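Local coordinates for protein hexameric cytochrome (Silicibacter pomeroyi, PDB 2OYY) that binds heme b through an axial tyrosine ligand to its iron as an all-helical hexamer, its physiological role being unknown, at residues A[16-21]-A[58-63]. Sequence-based numbering, arbitrary orientation.
Sequences EGFDLA and AVVATH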
ATOM      1  N   GLU A  16       2.969  14.047  18.110  1.00  6.05           N
ATOM      2  CA  GLU A  16       2.013  14.962  17.501  1.00  5.72           C
ATOM      3  C   GLU A  16       1.813  14.636  16.013  1.00  4.76           C
ATOM      4  O   GLU A  16       0.775  14.947  15.440  1.00  5.17           O
ATOM      5  CB  GLU A  16       2.472  16.410  17.676  1.00  6.00           C
ATOM      6  CG  GLU A  16       2.309  17.036  19.063  1.00  7.21           C
ATOM      7  CD  GLU A  16       2.645  18.541  19.061  1.00 10.13           C
ATOM      8  OE1 GLU A  16       2.742  19.153  20.161  1.00 11.24           O
ATOM      9  OE2 GLU A  16       2.821  19.120  17.951  1.00 10.07           O
ATOM     10  N   GLY A  17       2.808  14.005  15.399  1.00  3.93           N
ATOM     11  CA  GLY A  17       2.734  13.611  13.997  1.00  2.49           C
ATOM     12  C   GLY A  17       1.772  12.454  13.786  1.00  2.32           C
ATOM     13  O   GLY A  17       0.985  12.452  12.843  1.00  2.13           O
ATOM     14  N   PHE A  18       1.825  11.471  14.681  1.00  2.00           N
ATOM     15  CA  PHE A  18       0.911  10.340  14.638  1.00  2.00           C
ATOM     16  C   PHE A  18      -0.552  10.766  14.829  1.00  2.00           C
ATOM     17  O   PHE A  18      -1.456  10.234  14.161  1.00  2.00           O
ATOM     18  CB  PHE A  18       1.312   9.290  15.686  1.00  2.00           C
ATOM     19  CG  PHE A  18       0.705   7.961  15.449  1.00  2.00           C
ATOM     20  CD1 PHE A  18       1.346   7.039  14.655  1.00  2.00           C
ATOM     21  CD2 PHE A  18      -0.533   7.648  15.977  1.00  2.00           C
ATOM     22  CE1 PHE A  18       0.763   5.801  14.390  1.00  2.23           C
ATOM     23  CE2 PHE A  18      -1.133   6.425  15.716  1.00  2.00           C
ATOM     24  CZ  PHE A  18      -0.484   5.495  14.921  1.00  2.00           C
ATOM     25  N   ASP A  19      -0.790  11.721  15.730  1.00  2.00           N
ATOM     26  CA  ASP A  19      -2.141  12.276  15.911  1.00  2.00           C
ATOM     27  C   ASP A  19      -2.547  13.091  14.699  1.00  2.00           C
ATOM     28  O   ASP A  19      -3.718  13.143  14.345  1.00  2.00           O
ATOM     29  CB  ASP A  19      -2.231  13.154  17.153  1.00  2.00           C
ATOM     30  CG  ASP A  19      -1.901  12.403  18.420  1.00  2.00           C
ATOM     31  OD1 ASP A  19      -2.561  11.377  18.704  1.00  2.00           O
ATOM     32  OD2 ASP A  19      -0.970  12.858  19.127  1.00  3.52           O
ATOM     33  N   LEU A  20      -1.578  13.739  14.064  1.00  2.00           N
ATOM     34  CA  LEU A  20      -1.879  14.455  12.838  1.00  2.00           C
ATOM     35  C   LEU A  20      -2.191  13.441  11.753  1.00  2.00           C
ATOM     36  O   LEU A  20      -3.030  13.696  10.899  1.00  2.00           O
ATOM     37  CB  LEU A  20      -0.731  15.399  12.427  1.00  2.00           C
ATOM     38  CG  LEU A  20      -0.919  16.185  11.118  1.00  2.00           C
ATOM     39  CD1 LEU A  20      -2.215  16.947  11.113  1.00  2.00           C
ATOM     40  CD2 LEU A  20       0.246  17.122  10.805  1.00  2.00           C
ATOM     41  N   ALA A  21      -1.519  12.291  11.805  1.00  2.00           N
ATOM     42  CA  ALA A  21      -1.718  11.202  10.836  1.00  2.00           C
ATOM     43  C   ALA A  21      -3.098  10.568  10.968  1.00  2.00           C
ATOM     44  O   ALA A  21      -3.746  10.272   9.959  1.00  2.00           O
ATOM     45  CB  ALA A  21      -0.645  10.143  10.982  1.00  2.00           C
ATOM     46  N   ALA A  58      -3.537   0.830   8.689  1.00  2.00           N
ATOM     47  CA  ALA A  58      -2.842   0.865   7.401  1.00  2.00           C
ATOM     48  C   ALA A  58      -2.815   2.292   6.823  1.00  2.00           C
ATOM     49  O   ALA A  58      -1.791   2.748   6.312  1.00  2.00           O
ATOM     50  CB  ALA A  58      -3.454  -0.101   6.438  1.00  2.00           C
ATOM     51  N   VAL A  59      -3.955   2.975   6.937  1.00  2.00           N
ATOM     52  CA  VAL A  59      -4.144   4.313   6.387  1.00  2.00           C
ATOM     53  C   VAL A  59      -3.260   5.260   7.142  1.00  2.00           C
ATOM     54  O   VAL A  59      -2.433   5.944   6.540  1.00  2.00           O
ATOM     55  CB  VAL A  59      -5.599   4.805   6.520  1.00  2.00           C
ATOM     56  CG1 VAL A  59      -5.727   6.197   5.958  1.00  2.00           C
ATOM     57  CG2 VAL A  59      -6.577   3.873   5.799  1.00  2.00           C
ATOM     58  N   VAL A  60      -3.418   5.277   8.464  1.00  2.00           N
ATOM     59  CA  VAL A  60      -2.609   6.146   9.308  1.00  2.00           C
ATOM     60  C   VAL A  60      -1.115   5.890   9.174  1.00  2.00           C
ATOM     61  O   VAL A  60      -0.326   6.797   9.395  1.00  2.00           O
ATOM     62  CB  VAL A  60      -3.049   6.121  10.799  1.00  2.00           C
ATOM     63  CG1 VAL A  60      -4.104   5.060  11.043  1.00  2.00           C
ATOM     64  CG2 VAL A  60      -1.838   5.980  11.743  1.00  2.00           C
ATOM     65  N   ALA A  61      -0.746   4.657   8.804  1.00  2.00           N
ATOM     66  CA  ALA A  61       0.638   4.270   8.514  1.00  2.00           C
ATOM     67  C   ALA A  61       1.156   5.023   7.306  1.00  2.00           C
ATOM     68  O   ALA A  61       2.241   5.632   7.356  1.00  2.00           O
ATOM     69  CB  ALA A  61       0.755   2.766   8.296  1.00  2.00           C
ATOM     70  N   THR A  62       0.378   5.004   6.226  1.00  2.00           N
ATOM     71  CA  THR A  62       0.734   5.773   5.048  1.00  2.00           C
ATOM     72  C   THR A  62       0.918   7.250   5.398  1.00  2.00           C
ATOM     73  O   THR A  62       1.937   7.838   5.070  1.00  2.00           O
ATOM     74  CB  THR A  62      -0.275   5.594   3.918  1.00  2.00           C
ATOM     75  OG1 THR A  62      -0.360   4.205   3.609  1.00  2.00           O
ATOM     76  CG2 THR A  62       0.186   6.313   2.683  1.00  2.00           C
ATOM     77  N   HIS A  63      -0.057   7.839   6.078  1.00  2.00           N
ATOM     78  CA  HIS A  63       0.021   9.245   6.431  1.00  2.00           C
ATOM     79  C   HIS A  63       1.213   9.549   7.342  1.00  2.00           C
ATOM     80  O   HIS A  63       1.962  10.499   7.086  1.00  2.00           O
ATOM     81  CB  HIS A  63      -1.277   9.718   7.087  1.00  2.00           C
ATOM     82  CG  HIS A  63      -2.348  10.071   6.110  1.00  2.00           C
ATOM     83  ND1 HIS A  63      -2.212  11.095   5.199  1.00  2.00           N
ATOM     84  CD2 HIS A  63      -3.577   9.543   5.906  1.00  2.00           C
ATOM     85  CE1 HIS A  63      -3.312  11.193   4.481  1.00  2.00           C
ATOM     86  NE2 HIS A  63      -4.156  10.264   4.889  1.00  2.00           N
TER
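F18 lays the far end of its phenyl ring against one methyl of V60, CZ lying 3.5 Å from CG2, with the methyl coming obliquely to the ring. Its CG stands anti to the backbone N (chi1 -163°), which swings the ring outward from helix 14-32 until its CZ end reaches V60 on helix 50-70. Between F18 and H63 sits A21, whose methyl points at the partner helix and rests 3.7 Å from the carbonyl O of V60 and 4.0 Å from CB of H63. Here the backbones come closest, the CA atoms of A21 and H63 being 5.1 Å apart. The axes of the two short segments approach to 8.9 Å, and their directions differ by 124°, closer to antiparallel than to parallel. The carbonyl O of A21 lies 3.8 Å from CB of H63 and accepts a hydrogen bond from S25 of its own helix. Ring contacts of F18 with F64 of this chain and, edge-to-face, with W5 of a neighbouring subunit extend the apolar cluster, and V60 also touches heme. With no hydrogen bond joining the two segments, their association rests on van der Waals packing, which links the interhelical core directly to the heme pocket wall.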